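Local coordinates for protein polyhedrin (Operophtera brumata cypovirus 19, PDB 5A99) that packs into the crystalline polyhedra of an insect cypovirus, occlusion bodies that probably protect embedded virus particles outside the host, at residues S45-I56 against R211-Y222. Numbering follows the deposited sequence.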
loop_
_atom_site.group_PDB
_atom_site.type_symbol
_atom_site.label_atom_id
_atom_site.label_comp_id
_atom_site.label_asym_id
_atom_site.label_seq_id
_atom_site.Cartn_x
_atom_site.Cartn_y
_atom_site.Cartn_z
ATOM N N SER A 45 2.555 -9.351 25.683
ATOM C CA SER A 45 2.436 -10.036 24.403
ATOM C C SER A 45 3.233 -9.259 23.354
ATOM O O SER A 45 3.549 -8.080 23.548
ATOM C CB SER A 45 0.962 -10.203 23.990
ATOM O OG SER A 45 0.388 -9.002 23.494
ATOM N N LEU A 46 3.591 -9.929 22.261
ATOM C CA LEU A 46 4.284 -9.273 21.161
ATOM C C LEU A 46 3.404 -9.200 19.934
ATOM O O LEU A 46 2.720 -10.167 19.577
ATOM C CB LEU A 46 5.555 -10.035 20.763
ATOM C CG LEU A 46 6.840 -9.798 21.548
ATOM C CD1 LEU A 46 6.670 -10.267 22.999
ATOM C CD2 LEU A 46 7.998 -10.517 20.870
ATOM N N GLN A 47 3.455 -8.051 19.275
ATOM C CA GLN A 47 2.971 -7.941 17.918
ATOM C C GLN A 47 4.183 -7.783 16.993
ATOM O O GLN A 47 4.982 -6.860 17.147
ATOM C CB GLN A 47 2.019 -6.759 17.760
ATOM C CG GLN A 47 1.509 -6.611 16.344
ATOM C CD GLN A 47 0.343 -5.655 16.228
ATOM O OE1 GLN A 47 -0.657 -5.964 15.582
ATOM N NE2 GLN A 47 0.470 -4.485 16.839
ATOM N N ILE A 48 4.307 -8.709 16.048
ATOM C CA ILE A 48 5.404 -8.728 15.092
ATOM C C ILE A 48 4.905 -8.312 13.721
ATOM O O ILE A 48 3.909 -8.826 13.218
ATOM C CB ILE A 48 6.051 -10.141 15.010
ATOM C CG1 ILE A 48 6.505 -10.588 16.398
ATOM C CG2 ILE A 48 7.229 -10.157 14.032
ATOM C CD1 ILE A 48 7.239 -11.923 16.422
ATOM N N ILE A 49 5.593 -7.346 13.135
ATOM C CA ILE A 49 5.328 -6.929 11.764
ATOM C C ILE A 49 6.607 -7.197 10.987
ATOM O O ILE A 49 7.662 -6.664 11.328
ATOM C CB ILE A 49 4.955 -5.440 11.692
ATOM C CG1 ILE A 49 3.666 -5.173 12.477
ATOM C CG2 ILE A 49 4.753 -4.991 10.255
ATOM C CD1 ILE A 49 3.317 -3.725 12.578
ATOM N N ARG A 50 6.525 -8.063 9.982
ATOM C CA ARG A 50 7.661 -8.315 9.112
ATOM C C ARG A 50 7.417 -7.796 7.712
ATOM O O ARG A 50 6.433 -8.155 7.049
ATOM C CB ARG A 50 8.005 -9.795 9.011
ATOM C CG ARG A 50 9.246 -10.043 8.153
ATOM C CD ARG A 50 9.596 -11.510 8.035
ATOM N NE ARG A 50 8.807 -12.227 7.034
ATOM C CZ ARG A 50 8.127 -13.349 7.270
ATOM N NH1 ARG A 50 8.098 -13.862 8.496
ATOM N NH2 ARG A 50 7.470 -13.957 6.276
ATOM N N ALA A 51 8.351 -6.974 7.266
ATOM C CA ALA A 51 8.417 -6.556 5.874
ATOM C C ALA A 51 9.584 -7.287 5.227
ATOM O O ALA A 51 10.602 -7.557 5.876
ATOM C CB ALA A 51 8.623 -5.080 5.786
ATOM N N GLN A 52 9.443 -7.594 3.952
ATOM C CA GLN A 52 10.500 -8.274 3.225
ATOM C C GLN A 52 10.424 -7.986 1.738
ATOM O O GLN A 52 9.348 -7.736 1.182
ATOM C CB GLN A 52 10.423 -9.784 3.462
ATOM C CG GLN A 52 9.253 -10.463 2.780
ATOM C CD GLN A 52 9.072 -11.918 3.210
ATOM O OE1 GLN A 52 9.337 -12.281 4.357
ATOM N NE2 GLN A 52 8.598 -12.752 2.286
ATOM N N ASN A 53 11.581 -8.054 1.093
ATOM C CA ASN A 53 11.690 -7.768 -0.316
ATOM C C ASN A 53 13.047 -8.239 -0.836
ATOM O O ASN A 53 14.042 -8.241 -0.097
ATOM C CB ASN A 53 11.522 -6.262 -0.544
ATOM C CG ASN A 53 11.303 -5.911 -2.001
ATOM O OD1 ASN A 53 12.257 -5.653 -2.749
ATOM N ND2 ASN A 53 10.043 -5.901 -2.419
ATOM N N PRO A 54 13.102 -8.646 -2.107
ATOM C CA PRO A 54 14.419 -9.074 -2.589
ATOM C C PRO A 54 15.403 -7.922 -2.714
ATOM O O PRO A 54 16.609 -8.169 -2.763
ATOM C CB PRO A 54 14.124 -9.702 -3.961
ATOM C CG PRO A 54 12.734 -9.316 -4.309
ATOM C CD PRO A 54 12.075 -8.645 -3.162
ATOM N N ARG A 55 14.914 -6.684 -2.707
ATOM C CA ARG A 55 15.767 -5.536 -3.035
ATOM C C ARG A 55 15.604 -4.311 -2.142
ATOM O O ARG A 55 16.593 -3.726 -1.705
ATOM C CB ARG A 55 15.512 -5.113 -4.474
ATOM C CG ARG A 55 16.052 -6.078 -5.500
ATOM C CD ARG A 55 15.837 -5.539 -6.894
ATOM N NE ARG A 55 16.382 -6.433 -7.903
ATOM C CZ ARG A 55 16.658 -6.067 -9.152
ATOM N NH1 ARG A 55 16.445 -4.810 -9.549
ATOM N NH2 ARG A 55 17.153 -6.956 -9.999
ATOM N N ILE A 56 14.363 -3.907 -1.884
ATOM C CA ILE A 56 14.124 -2.623 -1.256
ATOM C C ILE A 56 12.869 -2.639 -0.398
ATOM O O ILE A 56 11.840 -3.208 -0.767
ATOM C CB ILE A 56 14.061 -1.478 -2.327
ATOM C CG1 ILE A 56 14.023 -0.096 -1.645
ATOM C CG2 ILE A 56 12.879 -1.671 -3.282
ATOM C CD1 ILE A 56 14.119 1.089 -2.622
ATOM N N ARG A 211 8.636 -6.108 -8.500
ATOM C CA ARG A 211 8.655 -6.794 -7.204
ATOM C C ARG A 211 8.601 -5.841 -6.019
ATOM O O ARG A 211 9.022 -6.195 -4.906
ATOM C CB ARG A 211 9.912 -7.644 -7.073
ATOM C CG ARG A 211 9.945 -8.821 -8.011
ATOM C CD ARG A 211 8.745 -9.745 -7.818
ATOM N NE ARG A 211 8.965 -10.988 -8.542
ATOM C CZ ARG A 211 9.598 -12.036 -8.029
ATOM N NH1 ARG A 211 10.048 -11.998 -6.785
ATOM N NH2 ARG A 211 9.786 -13.121 -8.758
ATOM N N LEU A 212 8.100 -4.633 -6.250
ATOM C CA LEU A 212 8.073 -3.612 -5.206
ATOM C C LEU A 212 7.174 -4.072 -4.052
ATOM O O LEU A 212 7.462 -3.836 -2.871
ATOM C CB LEU A 212 7.579 -2.284 -5.794
ATOM C CG LEU A 212 8.055 -1.005 -5.109
ATOM C CD1 LEU A 212 9.574 -0.972 -5.057
ATOM C CD2 LEU A 212 7.504 0.234 -5.815
ATOM N N ASN A 213 6.080 -4.732 -4.409
ATOM C CA ASN A 213 5.182 -5.353 -3.438
ATOM C C ASN A 213 5.282 -6.876 -3.512
ATOM O O ASN A 213 4.276 -7.585 -3.502
ATOM C CB ASN A 213 3.748 -4.921 -3.709
ATOM C CG ASN A 213 3.578 -3.422 -3.646
ATOM O OD1 ASN A 213 4.050 -2.770 -2.710
ATOM N ND2 ASN A 213 2.904 -2.862 -4.644
ATOM N N ASP A 214 6.516 -7.352 -3.593
ATOM C CA ASP A 214 6.834 -8.772 -3.683
ATOM C C ASP A 214 6.103 -9.625 -2.642
ATOM O O ASP A 214 5.555 -10.675 -2.958
ATOM C CB ASP A 214 8.348 -8.937 -3.511
ATOM C CG ASP A 214 8.772 -10.375 -3.502
ATOM O OD1 ASP A 214 8.725 -10.979 -2.414
ATOM O OD2 ASP A 214 9.128 -10.899 -4.580
ATOM N N SER A 215 6.090 -9.160 -1.403
ATOM C CA SER A 215 5.543 -9.933 -0.303
ATOM C C SER A 215 4.698 -9.038 0.562
ATOM O O SER A 215 5.058 -7.882 0.784
ATOM C CB SER A 215 6.668 -10.510 0.559
ATOM O OG SER A 215 7.476 -11.406 -0.171
ATOM N N PRO A 216 3.567 -9.558 1.064
ATOM C CA PRO A 216 2.797 -8.685 1.950
ATOM C C PRO A 216 3.500 -8.591 3.293
ATOM O O PRO A 216 4.294 -9.483 3.611
ATOM C CB PRO A 216 1.460 -9.416 2.080
ATOM C CG PRO A 216 1.821 -10.850 1.961
ATOM C CD PRO A 216 2.990 -10.909 0.986
ATOM N N ASP A 217 3.245 -7.532 4.056
ATOM C CA ASP A 217 3.760 -7.476 5.414
ATOM C C ASP A 217 3.064 -8.571 6.204
ATOM O O ASP A 217 1.856 -8.778 6.068
ATOM C CB ASP A 217 3.510 -6.117 6.070
ATOM C CG ASP A 217 4.374 -5.009 5.483
ATOM O OD1 ASP A 217 5.364 -5.308 4.779
ATOM O OD2 ASP A 217 4.073 -3.827 5.753
ATOM N N LEU A 218 3.828 -9.280 7.025
ATOM C CA LEU A 218 3.247 -10.297 7.884
ATOM C C LEU A 218 2.993 -9.715 9.264
ATOM O O LEU A 218 3.872 -9.083 9.839
ATOM C CB LEU A 218 4.176 -11.502 7.996
ATOM C CG LEU A 218 3.683 -12.655 8.882
ATOM C CD1 LEU A 218 4.149 -14.007 8.346
ATOM C CD2 LEU A 218 4.159 -12.463 10.292
ATOM N N TYR A 219 1.776 -9.909 9.764
ATOM C CA TYR A 219 1.407 -9.540 11.130
ATOM C C TYR A 219 1.238 -10.797 11.971
ATOM O O TYR A 219 0.560 -11.735 11.554
ATOM C CB TYR A 219 0.083 -8.771 11.126
ATOM C CG TYR A 219 0.183 -7.262 10.994
ATOM C CD1 TYR A 219 0.535 -6.668 9.790
ATOM C CD2 TYR A 219 -0.120 -6.433 12.067
ATOM C CE1 TYR A 219 0.610 -5.280 9.663
ATOM C CE2 TYR A 219 -0.046 -5.049 11.955
ATOM C CZ TYR A 219 0.317 -4.476 10.752
ATOM O OH TYR A 219 0.384 -3.097 10.648
ATOM N N ALA A 220 1.830 -10.814 13.158
ATOM C CA ALA A 220 1.728 -11.961 14.065
ATOM C C ALA A 220 1.576 -11.495 15.501
ATOM O O ALA A 220 2.124 -10.466 15.884
ATOM C CB ALA A 220 2.949 -12.863 13.947
ATOM N N HIS A 221 0.849 -12.281 16.291
ATOM C CA HIS A 221 0.615 -11.998 17.701
ATOM C C HIS A 221 1.056 -13.202 18.539
ATOM O O HIS A 221 0.582 -14.325 18.332
ATOM C CB HIS A 221 -0.872 -11.685 17.911
ATOM C CG HIS A 221 -1.211 -11.195 19.287
ATOM N ND1 HIS A 221 -0.262 -10.767 20.185
ATOM C CD2 HIS A 221 -2.408 -11.058 19.907
ATOM C CE1 HIS A 221 -0.856 -10.399 21.308
ATOM N NE2 HIS A 221 -2.157 -10.564 21.163
ATOM N N TYR A 222 1.983 -12.968 19.465
ATOM C CA TYR A 222 2.522 -14.036 20.315
ATOM C C TYR A 222 2.283 -13.755 21.800
ATOM O O TYR A 222 2.383 -12.608 22.260
ATOM C CB TYR A 222 4.020 -14.266 20.037
ATOM C CG TYR A 222 4.251 -15.078 18.783
ATOM C CD1 TYR A 222 4.097 -16.466 18.793
ATOM C CD2 TYR A 222 4.567 -14.461 17.577
ATOM C CE1 TYR A 222 4.273 -17.219 17.642
ATOM C CE2 TYR A 222 4.748 -15.214 16.408
ATOM C CZ TYR A 222 4.601 -16.590 16.454
ATOM O OH TYR A 222 4.780 -17.354 15.317
HETATM O O HOH W 1 6.664 -10.015 5.397
HETATM O O HOH W 2 6.640 -6.950 3.035
HETATM O O HOH W 3 7.851 -6.717 -0.703
HETATM O O HOH W 4 9.249 -3.556 -0.645
#
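Leu46 O is gripped twice from the facing strand: Tyr222 N reaches it in the carbonyl plane at 2.9 Å, while His221 ND1 comes from above that plane, 3.1 Å from the oxygen. The second bond lies in the imidazole plane and helps to set the rotation of the ring. This is one end of an antiparallel ladder in which strand 218-222 forms the edge, within the chain, of a six-stranded sheet; strand 46-53 is bonded along its other side to strand 33-40. On one face of the ladder, Ile49 lies alongside Tyr219, its CG1 set beside the backbone N (chi1 -62°), which puts it over the ring face, 3.8 Å from the centroid, in a CH-pi contact. Gln47 OE1 meets the edge of the same ring, its amide turned 81° from the ring plane, while its hydrogen bond comes from Asn70 ND2. On the opposite face Ile48 CD1 touches Tyr222 CD2, and helix 225-236 packs against both side chains. From Gln52 onward the backbones part and ordered waters link them, one joining Gln52 N to Ser215 O. Arg50 NE donates to Gln52 OE1 on its own strand, which turns Gln52 NE2 toward Ser215 OG, 3.0 Å away; NE2 also binds Asn133 O of the second subunit. Asn53 ties the type I turn Arg211-Asp214 to its own Asx turn: ND2 donates to Arg211 O at 2.7 Å, and OD1 accepts from Arg55 N (the Asx turn) and Ile56 N (completing an Asx motif) from opposite faces of its amide plane.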